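Local coordinates for protein benzyl alcohol dehydrogenase (Acinetobacter calcoaceticus, PDB 1F8F) that probably catalyses the NAD-dependent oxidation of benzyl alcohol to benzaldehyde, as a zinc-containing medium-chain alcohol dehydrogenase, at residues P29-A40 with G67-V78; V188-A199 with C213-D222. All coordinates share one frame; numbering follows the deposited sequence.

Interaction 1. Residues P29-A40 with G67-V78; sequences PQGDEVLVKVVA and GSGIIEAIGPNV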
loop_
_atom_site.group_PDB
_atom_site.type_symbol
_atom_site.label_atom_id
_atom_site.label_comp_id
_atom_site.label_asym_id
_atom_site.label_seq_id
_atom_site.Cartn_x
_atom_site.Cartn_y
_atom_site.Cartn_z
ATOM N N PRO A 29 40.312 10.493 -9.203
ATOM C CA PRO A 29 39.305 9.521 -8.830
ATOM C C PRO A 29 39.644 8.092 -9.234
ATOM O O PRO A 29 40.293 7.815 -10.232
ATOM C CB PRO A 29 38.094 9.995 -9.628
ATOM C CG PRO A 29 38.713 10.525 -10.887
ATOM C CD PRO A 29 39.918 11.258 -10.423
ATOM N N GLN A 30 39.178 7.165 -8.398
ATOM C CA GLN A 30 39.366 5.736 -8.626
ATOM C C GLN A 30 38.018 5.039 -8.769
ATOM O O GLN A 30 36.950 5.656 -8.874
ATOM C CB GLN A 30 40.256 5.176 -7.514
ATOM C CG GLN A 30 41.674 5.738 -7.568
ATOM C CD GLN A 30 42.605 5.382 -6.438
ATOM O OE1 GLN A 30 43.527 4.573 -6.633
ATOM N NE2 GLN A 30 42.446 5.961 -5.246
ATOM N N GLY A 31 38.059 3.719 -8.833
ATOM C CA GLY A 31 36.897 2.871 -9.018
ATOM C C GLY A 31 35.717 3.566 -9.693
ATOM O O GLY A 31 35.706 3.829 -10.893
ATOM N N ASP A 32 34.677 3.777 -8.880
ATOM C CA ASP A 32 33.461 4.448 -9.348
ATOM C C ASP A 32 33.276 5.867 -8.803
ATOM O O ASP A 32 32.205 6.538 -8.907
ATOM C CB ASP A 32 32.306 3.490 -9.177
ATOM C CG ASP A 32 31.719 3.305 -7.797
ATOM O OD1 ASP A 32 32.292 3.722 -6.787
ATOM O OD2 ASP A 32 30.586 2.745 -7.712
ATOM N N GLU A 33 34.384 6.460 -8.339
ATOM C CA GLU A 33 34.455 7.835 -7.881
ATOM C C GLU A 33 34.372 8.867 -9.010
ATOM O O GLU A 33 34.569 8.511 -10.161
ATOM C CB GLU A 33 35.746 8.119 -7.123
ATOM C CG GLU A 33 36.015 7.136 -6.007
ATOM C CD GLU A 33 37.389 7.391 -5.406
ATOM O OE1 GLU A 33 38.260 7.827 -6.190
ATOM O OE2 GLU A 33 37.577 7.153 -4.197
ATOM N N VAL A 34 33.954 10.088 -8.676
ATOM C CA VAL A 34 33.798 11.184 -9.629
ATOM C C VAL A 34 34.469 12.500 -9.196
ATOM O O VAL A 34 34.338 12.822 -8.018
ATOM C CB VAL A 34 32.347 11.593 -9.865
ATOM C CG1 VAL A 34 32.151 12.048 -11.301
ATOM C CG2 VAL A 34 31.348 10.523 -9.498
ATOM N N LEU A 35 35.202 13.214 -10.070
ATOM C CA LEU A 35 35.878 14.467 -9.758
ATOM C C LEU A 35 35.030 15.632 -10.272
ATOM O O LEU A 35 34.808 15.680 -11.494
ATOM C CB LEU A 35 37.228 14.710 -10.462
ATOM C CG LEU A 35 38.018 15.896 -9.862
ATOM C CD1 LEU A 35 38.327 15.662 -8.394
ATOM C CD2 LEU A 35 39.289 16.115 -10.659
ATOM N N VAL A 36 34.548 16.470 -9.346
ATOM C CA VAL A 36 33.590 17.492 -9.812
ATOM C C VAL A 36 34.102 18.928 -9.729
ATOM O O VAL A 36 34.595 19.295 -8.655
ATOM C CB VAL A 36 32.317 17.435 -8.908
ATOM C CG1 VAL A 36 31.273 18.453 -9.320
ATOM C CG2 VAL A 36 31.655 16.060 -8.999
ATOM N N LYS A 37 33.860 19.749 -10.730
ATOM C CA LYS A 37 34.295 21.175 -10.577
ATOM C C LYS A 37 33.074 21.910 -9.975
ATOM O O LYS A 37 32.069 21.979 -10.684
ATOM C CB LYS A 37 34.763 21.807 -11.879
ATOM C CG LYS A 37 34.636 23.314 -11.956
ATOM C CD LYS A 37 35.294 24.088 -13.040
ATOM C CE LYS A 37 34.403 24.635 -14.131
ATOM N NZ LYS A 37 34.839 26.039 -14.525
ATOM N N VAL A 38 33.141 22.360 -8.723
ATOM C CA VAL A 38 31.977 22.991 -8.105
ATOM C C VAL A 38 31.620 24.412 -8.574
ATOM O O VAL A 38 32.434 25.342 -8.474
ATOM C CB VAL A 38 32.207 22.959 -6.589
ATOM C CG1 VAL A 38 31.081 23.608 -5.779
ATOM C CG2 VAL A 38 32.468 21.535 -6.081
ATOM N N VAL A 39 30.379 24.651 -8.995
ATOM C CA VAL A 39 29.899 25.979 -9.377
ATOM C C VAL A 39 29.343 26.703 -8.154
ATOM O O VAL A 39 29.749 27.839 -7.846
ATOM C CB VAL A 39 28.888 25.910 -10.524
ATOM C CG1 VAL A 39 28.235 27.242 -10.886
ATOM C CG2 VAL A 39 29.540 25.364 -11.810
ATOM N N ALA A 40 28.499 25.998 -7.339
ATOM C CA ALA A 40 27.950 26.568 -6.118
ATOM C C ALA A 40 27.377 25.505 -5.171
ATOM O O ALA A 40 27.001 24.417 -5.577
ATOM C CB ALA A 40 26.897 27.646 -6.459
ATOM N N GLY A 67 26.184 20.579 -2.941
ATOM C CA GLY A 67 26.931 21.029 -4.099
ATOM C C GLY A 67 26.355 20.775 -5.451
ATOM O O GLY A 67 25.531 19.877 -5.619
ATOM N N SER A 68 26.740 21.594 -6.414
ATOM C CA SER A 68 26.397 21.419 -7.808
ATOM C C SER A 68 27.663 21.853 -8.584
ATOM O O SER A 68 28.438 22.690 -8.051
ATOM C CB SER A 68 25.143 22.110 -8.231
ATOM O OG SER A 68 25.124 23.510 -8.105
ATOM N N GLY A 69 27.871 21.234 -9.741
ATOM C CA GLY A 69 29.079 21.491 -10.503
ATOM C C GLY A 69 29.064 20.773 -11.860
ATOM O O GLY A 69 28.042 20.458 -12.444
ATOM N N ILE A 70 30.251 20.581 -12.412
ATOM C CA ILE A 70 30.519 20.008 -13.730
ATOM C C ILE A 70 31.555 18.890 -13.596
ATOM O O ILE A 70 32.580 18.997 -12.909
ATOM C CB ILE A 70 31.147 21.057 -14.685
ATOM C CG1 ILE A 70 30.300 22.338 -14.759
ATOM C CG2 ILE A 70 31.331 20.561 -16.114
ATOM C CD1 ILE A 70 30.949 23.483 -15.494
ATOM N N ILE A 71 31.247 17.766 -14.224
ATOM C CA ILE A 71 32.233 16.669 -14.154
ATOM C C ILE A 71 33.472 16.990 -14.991
ATOM O O ILE A 71 33.401 17.190 -16.179
ATOM C CB ILE A 71 31.642 15.329 -14.568
ATOM C CG1 ILE A 71 30.542 14.874 -13.580
ATOM C CG2 ILE A 71 32.758 14.283 -14.588
ATOM C CD1 ILE A 71 29.697 13.748 -14.111
ATOM N N GLU A 72 34.610 16.854 -14.385
ATOM C CA GLU A 72 35.976 17.068 -14.720
ATOM C C GLU A 72 36.812 15.797 -14.898
ATOM O O GLU A 72 37.937 15.840 -15.416
ATOM C CB GLU A 72 36.587 17.796 -13.493
ATOM C CG GLU A 72 38.054 18.048 -13.469
ATOM C CD GLU A 72 38.625 19.238 -14.210
ATOM O OE1 GLU A 72 37.956 20.219 -14.610
ATOM O OE2 GLU A 72 39.860 19.184 -14.386
ATOM N N ALA A 73 36.349 14.696 -14.342
ATOM C CA ALA A 73 37.007 13.408 -14.408
ATOM C C ALA A 73 36.172 12.304 -13.722
ATOM O O ALA A 73 35.627 12.530 -12.644
ATOM C CB ALA A 73 38.405 13.476 -13.803
ATOM N N ILE A 74 36.063 11.162 -14.394
ATOM C CA ILE A 74 35.331 10.007 -13.906
ATOM C C ILE A 74 36.288 8.862 -13.615
ATOM O O ILE A 74 37.335 8.863 -14.240
ATOM C CB ILE A 74 34.332 9.453 -14.939
ATOM C CG1 ILE A 74 35.051 9.194 -16.264
ATOM C CG2 ILE A 74 33.154 10.392 -15.094
ATOM C CD1 ILE A 74 34.128 8.647 -17.332
ATOM N N GLY A 75 36.040 7.938 -12.728
ATOM C CA GLY A 75 36.942 6.800 -12.528
ATOM C C GLY A 75 36.670 5.797 -13.664
ATOM O O GLY A 75 35.799 5.946 -14.528
ATOM N N PRO A 76 37.462 4.728 -13.666
ATOM C CA PRO A 76 37.337 3.683 -14.674
ATOM C C PRO A 76 36.098 2.810 -14.646
ATOM O O PRO A 76 35.651 2.392 -15.720
ATOM C CB PRO A 76 38.633 2.918 -14.495
ATOM C CG PRO A 76 39.119 3.168 -13.104
ATOM C CD PRO A 76 38.558 4.486 -12.688
ATOM N N ASN A 77 35.450 2.501 -13.522
ATOM C CA ASN A 77 34.215 1.704 -13.499
ATOM C C ASN A 77 32.925 2.539 -13.563
ATOM O O ASN A 77 31.783 2.044 -13.443
ATOM C CB ASN A 77 34.147 0.822 -12.240
ATOM C CG ASN A 77 35.465 0.041 -12.110
ATOM O OD1 ASN A 77 35.692 -0.866 -12.903
ATOM N ND2 ASN A 77 36.241 0.408 -11.106
ATOM N N VAL A 78 33.113 3.839 -13.849
ATOM C CA VAL A 78 31.993 4.745 -13.966
ATOM C C VAL A 78 31.337 4.504 -15.326
ATOM O O VAL A 78 32.032 4.574 -16.344
ATOM C CB VAL A 78 32.403 6.216 -13.793
ATOM C CG1 VAL A 78 31.209 7.119 -14.029
ATOM C CG2 VAL A 78 33.095 6.479 -12.469
#
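Val34, Leu35, Val36 and Lys37 pair with Ile74, Ala73, Ile71 and Ile70 in an antiparallel strand pair of the GroES-like domain. Backbone bonds run along its length. Lys37 N gives a nearly straight bond to Ile70 O (2.6 Å, 176°), and Ile70 N returns one to Lys37 O. Two classic beta bulges interrupt the regular pairing. In one, Glu72 and Ala73 both face Leu35: Leu35 O accepts a bond from Glu72 N at 3.1 Å and a weak one from Ala73 N. In the other, Val39 and Ala40 both face Ser68, whose O accepts from Val39 N and weakly from Ala40 N. Between the bulges Gly69 lets the strands close in, with CA atoms of Val38 and Gly69 4.0 Å apart.

The side chains fall on two faces. On one, Val34 CG1 lies across the Ile71 side chain, 4.0 Å from its CG1. On the other, Leu35 CB meets Ala73 CB at 3.8 Å. The Leu35 side chain runs beside that of Glu72, with CD2 3.6 Å from Glu72 CG. CG of Glu72 is anti to its backbone N (chi1 174°), and this sets the aliphatic part against the leucine. Lys37 likewise lies alongside Ile70, CE touching CD1.

Beyond the strands, two turns meet: Asn77 N bonds to Gly31 O at 3.0 Å, from above the carbonyl plane. Asp32 points its carboxylate elsewhere, to a salt bridge with Arg152.

Strand 148-152 pairs with the other edge of 33-38 through Val34 and Val36, and Val38 bonds to Thr147 just ahead of it. Val36 and Ile71 pack on strand 86-89, and Val39 bonds to the C-terminal residues Ile370 and Ala371.

Interaction 2. Residues V188-A199 with C213-D222; sequences VTPASSFVTWGA and CGASIIIAVD. Unlike the reference sequence in segment 188-199: Phe194 (reference Leu). With NAD (nicotinamide-adenine-dinucleotide), chain F.
Ser192 O receives two backbone donors from the other segment, Ser216 N at 2.8 Å and Ile217 N at 3.2 Å. Parallel pairing follows. Phe194 N bonds to Ile217 O, and Phe194 O accepts from Ile219 N. Thr196 N then bonds to Ile219 O, while the bond from Val221 N to Thr196 O is weak. Gly198 N closes the series on Val221 O. Ahead of the strands, Ala191 N points straight at Gly214 O (2.9 Å, 177°), although it stands well above that carbonyl plane. Thr189 O accepts both Ser192 N and Ser192 OG. Thr196 OG1 bonds to Gly198 O, in its carbonyl plane, and Ser216 OG to Gln334 of the third subunit.

One face is mostly apolar; Ser193 also lies on it, its OG bonded to Asn260 N. Val195 CG2 touches Ile219 CG2 and Val221 CG2, and both valine CG2 atoms lie over one face of the Trp197 ring, offset toward its rim. On the other face Phe194 turns a ring edge to Ile218 CG2 and packs on helices 201-213 and 174-186.

Asp222 ends the second strand. Its CG is anti to the backbone N (chi1 -152°), and the carboxylate reaches across to the first segment. OD2 takes Ala199 N on its anti lone pair at 2.7 Å and also accepts NAD O3B. OD1 accepts NAD O2B at 2.6 Å and is also bonded to Val224 N. Both hydroxyls of the adenosine ribose are thus held by one carboxylate. This is the Rossmann beta-alpha-beta unit, with the strand-end aspartate typical of NAD-binding dehydrogenases; Gly198 probably opens the glycine-rich turn of a GxGxxG pattern.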
loop_
_atom_site.group_PDB
_atom_site.type_symbol
_atom_site.label_atom_id
_atom_site.label_comp_id
_atom_site.label_asym_id
_atom_site.label_seq_id
_atom_site.Cartn_x
_atom_site.Cartn_y
_atom_site.Cartn_z
ATOM N N VAL A 188 0.611 12.908 0.694
ATOM C CA VAL A 188 -0.575 13.720 0.733
ATOM C C VAL A 188 -1.499 13.450 -0.454
ATOM O O VAL A 188 -1.042 13.402 -1.603
ATOM C CB VAL A 188 -0.091 15.190 0.821
ATOM C CG1 VAL A 188 -1.181 16.228 0.760
ATOM C CG2 VAL A 188 0.706 15.292 2.132
ATOM N N THR A 189 -2.809 13.368 -0.197
ATOM C CA THR A 189 -3.795 13.071 -1.243
ATOM C C THR A 189 -4.633 14.268 -1.635
ATOM O O THR A 189 -4.835 15.286 -0.930
ATOM C CB THR A 189 -4.751 11.953 -0.717
ATOM O OG1 THR A 189 -5.329 12.346 0.544
ATOM C CG2 THR A 189 -4.083 10.621 -0.477
ATOM N N PRO A 190 -5.190 14.232 -2.859
ATOM C CA PRO A 190 -5.986 15.324 -3.390
ATOM C C PRO A 190 -7.161 15.672 -2.495
ATOM O O PRO A 190 -7.763 14.791 -1.930
ATOM C CB PRO A 190 -6.478 14.775 -4.747
ATOM C CG PRO A 190 -5.342 13.885 -5.169
ATOM C CD PRO A 190 -4.914 13.174 -3.884
ATOM N N ALA A 191 -7.426 16.972 -2.234
ATOM C CA ALA A 191 -8.505 17.470 -1.444
ATOM C C ALA A 191 -8.259 17.371 0.075
ATOM O O ALA A 191 -9.157 17.855 0.789
ATOM C CB ALA A 191 -9.870 16.862 -1.751
ATOM N N SER A 192 -7.126 16.935 0.540
ATOM C CA SER A 192 -6.834 16.844 1.965
ATOM C C SER A 192 -6.300 18.139 2.610
ATOM O O SER A 192 -6.079 19.168 1.964
ATOM C CB SER A 192 -5.766 15.753 2.233
ATOM O OG SER A 192 -4.481 16.077 1.602
ATOM N N SER A 193 -6.091 18.024 3.939
ATOM C CA SER A 193 -5.525 19.111 4.744
ATOM C C SER A 193 -4.123 18.734 5.217
ATOM O O SER A 193 -3.893 17.596 5.677
ATOM C CB SER A 193 -6.464 19.353 5.937
ATOM O OG SER A 193 -6.416 18.336 6.916
ATOM N N PHE A 194 -3.186 19.676 5.072
ATOM C CA PHE A 194 -1.778 19.551 5.444
ATOM C C PHE A 194 -1.278 20.740 6.266
ATOM O O PHE A 194 -1.619 21.912 5.995
ATOM C CB PHE A 194 -0.932 19.540 4.148
ATOM C CG PHE A 194 0.562 19.546 4.380
ATOM C CD1 PHE A 194 1.219 18.405 4.862
ATOM C CD2 PHE A 194 1.302 20.719 4.136
ATOM C CE1 PHE A 194 2.580 18.460 5.064
ATOM C CE2 PHE A 194 2.664 20.706 4.365
ATOM C CZ PHE A 194 3.317 19.590 4.827
ATOM N N VAL A 195 -0.339 20.543 7.184
ATOM C CA VAL A 195 0.246 21.670 7.939
ATOM C C VAL A 195 1.761 21.453 8.031
ATOM O O VAL A 195 2.160 20.328 8.314
ATOM C CB VAL A 195 -0.249 21.825 9.405
ATOM C CG1 VAL A 195 -0.081 20.535 10.228
ATOM C CG2 VAL A 195 0.465 22.955 10.178
ATOM N N THR A 196 2.542 22.535 7.884
ATOM C CA THR A 196 3.966 22.407 8.140
ATOM C C THR A 196 4.377 23.109 9.441
ATOM O O THR A 196 4.292 24.390 9.387
ATOM C CB THR A 196 4.915 22.911 7.055
ATOM O OG1 THR A 196 6.255 22.801 7.648
ATOM C CG2 THR A 196 4.729 24.317 6.556
ATOM N N TRP A 197 4.875 22.429 10.444
ATOM C CA TRP A 197 5.332 23.171 11.633
ATOM C C TRP A 197 6.726 23.696 11.365
ATOM O O TRP A 197 7.753 22.993 11.303
ATOM C CB TRP A 197 5.248 22.151 12.802
ATOM C CG TRP A 197 3.867 21.734 13.224
ATOM C CD1 TRP A 197 3.139 20.675 12.718
ATOM C CD2 TRP A 197 3.046 22.352 14.230
ATOM N NE1 TRP A 197 1.912 20.639 13.351
ATOM C CE2 TRP A 197 1.823 21.657 14.267
ATOM C CE3 TRP A 197 3.218 23.427 15.111
ATOM C CZ2 TRP A 197 0.794 21.950 15.171
ATOM C CZ3 TRP A 197 2.201 23.776 15.960
ATOM C CH2 TRP A 197 1.010 23.000 16.023
ATOM N N GLY A 198 6.890 25.028 11.248
ATOM C CA GLY A 198 8.198 25.656 11.000
ATOM C C GLY A 198 8.224 26.060 9.521
ATOM O O GLY A 198 7.857 25.227 8.666
ATOM N N ALA A 199 8.516 27.310 9.194
ATOM C CA ALA A 199 8.437 27.798 7.833
ATOM C C ALA A 199 9.788 28.251 7.287
ATOM O O ALA A 199 9.865 29.311 6.646
ATOM C CB ALA A 199 7.454 28.984 7.729
ATOM N N CYS A 213 0.622 17.952 -4.726
ATOM C CA CYS A 213 -0.198 16.782 -4.497
ATOM C C CYS A 213 -1.714 16.990 -4.511
ATOM O O CYS A 213 -2.474 15.992 -4.652
ATOM C CB CYS A 213 0.239 15.947 -3.262
ATOM S SG CYS A 213 1.991 15.596 -2.917
ATOM N N GLY A 214 -2.206 18.240 -4.566
ATOM C CA GLY A 214 -3.643 18.516 -4.626
ATOM C C GLY A 214 -4.347 18.929 -3.342
ATOM O O GLY A 214 -5.613 18.965 -3.285
ATOM N N ALA A 215 -3.606 19.109 -2.255
ATOM C CA ALA A 215 -4.255 19.373 -0.933
ATOM C C ALA A 215 -5.126 20.633 -1.074
ATOM O O ALA A 215 -4.763 21.549 -1.836
ATOM C CB ALA A 215 -3.206 19.557 0.151
ATOM N N SER A 216 -6.243 20.691 -0.389
ATOM C CA SER A 216 -7.171 21.828 -0.453
ATOM C C SER A 216 -6.898 22.845 0.673
ATOM O O SER A 216 -7.289 24.005 0.600
ATOM C CB SER A 216 -8.603 21.348 -0.272
ATOM O OG SER A 216 -9.233 20.800 -1.427
ATOM N N ILE A 217 -6.387 22.378 1.810
ATOM C CA ILE A 217 -6.051 23.227 2.939
ATOM C C ILE A 217 -4.559 23.104 3.259
ATOM O O ILE A 217 -4.002 22.028 3.552
ATOM C CB ILE A 217 -6.950 22.857 4.137
ATOM C CG1 ILE A 217 -8.417 23.316 4.046
ATOM C CG2 ILE A 217 -6.358 23.430 5.409
ATOM C CD1 ILE A 217 -9.308 22.714 5.132
ATOM N N ILE A 218 -3.805 24.202 3.190
ATOM C CA ILE A 218 -2.347 24.220 3.359
ATOM C C ILE A 218 -1.929 25.307 4.352
ATOM O O ILE A 218 -1.984 26.521 4.107
ATOM C CB ILE A 218 -1.675 24.414 1.989
ATOM C CG1 ILE A 218 -2.084 23.326 0.980
ATOM C CG2 ILE A 218 -0.166 24.381 2.113
ATOM C CD1 ILE A 218 -1.575 23.433 -0.446
ATOM N N ILE A 219 -1.471 24.838 5.516
ATOM C CA ILE A 219 -1.203 25.652 6.670
ATOM C C ILE A 219 0.271 25.740 6.998
ATOM O O ILE A 219 1.001 24.768 6.759
ATOM C CB ILE A 219 -1.998 25.114 7.890
ATOM C CG1 ILE A 219 -3.512 25.023 7.630
ATOM C CG2 ILE A 219 -1.690 25.923 9.111
ATOM C CD1 ILE A 219 -4.337 24.407 8.749
ATOM N N ALA A 220 0.680 26.929 7.480
ATOM C CA ALA A 220 2.056 27.107 7.923
ATOM C C ALA A 220 2.074 27.817 9.288
ATOM O O ALA A 220 1.372 28.811 9.428
ATOM C CB ALA A 220 2.861 27.881 6.894
ATOM N N VAL A 221 2.811 27.293 10.259
ATOM C CA VAL A 221 2.984 27.759 11.619
ATOM C C VAL A 221 4.454 28.119 11.891
ATOM O O VAL A 221 5.359 27.411 11.457
ATOM C CB VAL A 221 2.593 26.656 12.632
ATOM C CG1 VAL A 221 2.646 27.087 14.090
ATOM C CG2 VAL A 221 1.219 26.036 12.336
ATOM N N ASP A 222 4.753 29.339 12.382
ATOM C CA ASP A 222 6.122 29.746 12.712
ATOM C C ASP A 222 6.109 30.841 13.785
ATOM O O ASP A 222 5.040 31.318 14.185
ATOM C CB ASP A 222 6.964 30.297 11.552
ATOM C CG ASP A 222 8.438 30.123 11.624
ATOM O OD1 ASP A 222 9.108 30.789 12.462
ATOM O OD2 ASP A 222 9.115 29.347 10.874
HETATM P PA NAD F . 15.555 26.770 9.092
HETATM O O1A NAD F . 15.635 27.402 7.737
HETATM O O2A NAD F . 16.300 27.404 10.189
HETATM O O5B NAD F . 14.045 26.466 9.473
HETATM C C5B NAD F . 13.421 26.071 10.719
HETATM C C4B NAD F . 12.326 27.052 11.114
HETATM O O4B NAD F . 11.817 26.686 12.440
HETATM C C3B NAD F . 12.716 28.537 11.206
HETATM O O3B NAD F . 12.034 29.329 10.243
HETATM C C2B NAD F . 12.313 28.995 12.606
HETATM O O2B NAD F . 11.673 30.276 12.669
HETATM C C1B NAD F . 11.334 27.884 13.022
HETATM N N9A NAD F . 11.208 27.690 14.462
HETATM C C8A NAD F . 12.188 27.460 15.392
HETATM N N7A NAD F . 11.710 27.326 16.630
HETATM C C5A NAD F . 10.345 27.495 16.479
HETATM C C6A NAD F . 9.278 27.477 17.396
HETATM N N6A NAD F . 9.392 27.261 18.704
HETATM N N1A NAD F . 8.028 27.666 16.903
HETATM C C2A NAD F . 7.873 27.888 15.561
HETATM N N3A NAD F . 8.788 27.919 14.639
HETATM C C4A NAD F . 10.014 27.726 15.159
HETATM O O3 NAD F . 16.092 25.243 8.893
HETATM P PN NAD F . 15.812 24.303 7.636
HETATM O O1N NAD F . 14.424 24.456 7.165
HETATM O O2N NAD F . 16.822 24.569 6.602
HETATM O O5D NAD F . 16.065 22.862 8.349
HETATM C C5D NAD F . 15.023 22.298 9.162
HETATM C C4D NAD F . 15.463 21.243 10.111
HETATM O O4D NAD F . 15.508 19.915 9.496
HETATM C C3D NAD F . 16.734 21.371 10.958
HETATM O O3D NAD F . 16.539 20.644 12.187
HETATM C C2D NAD F . 17.706 20.547 10.101
HETATM O O2D NAD F . 18.919 20.205 10.754
HETATM C C1D NAD F . 16.766 19.348 9.897
HETATM N N1N NAD F . 17.187 18.559 8.744
HETATM C C2N NAD F . 16.798 17.258 8.745
HETATM C C3N NAD F . 17.122 16.479 7.652
HETATM C C7N NAD F . 16.709 14.970 7.530
HETATM O O7N NAD F . 17.060 14.328 6.541
HETATM N N7N NAD F . 15.956 14.484 8.581
HETATM C C4N NAD F . 17.817 17.034 6.536
HETATM C C5N NAD F . 17.619 18.429 6.451
HETATM C C6N NAD F . 17.326 19.265 7.509
#

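In the fold
Interaction 1 comes first along the chain. Its segments, 29-40 and 67-78, enclose a loop of 26 residues that includes helix 45-51 and the zinc ligands Cys44 and His65. Interaction 2 opens only after this loop has closed. Its segments, 188-199 and 213-222, enclose 13 residues, nearly all of them helix 201-213. The two contacts are therefore in series and neither nest nor cross. The centres of interaction 1 and interaction 2 are about 38 Å apart, on opposite sides of the chain's centre. Interaction 1 joins strands of the mixed sheet in the GroES-like part. Interaction 2 joins neighbouring strands of the six-stranded parallel sheet that binds the cofactor.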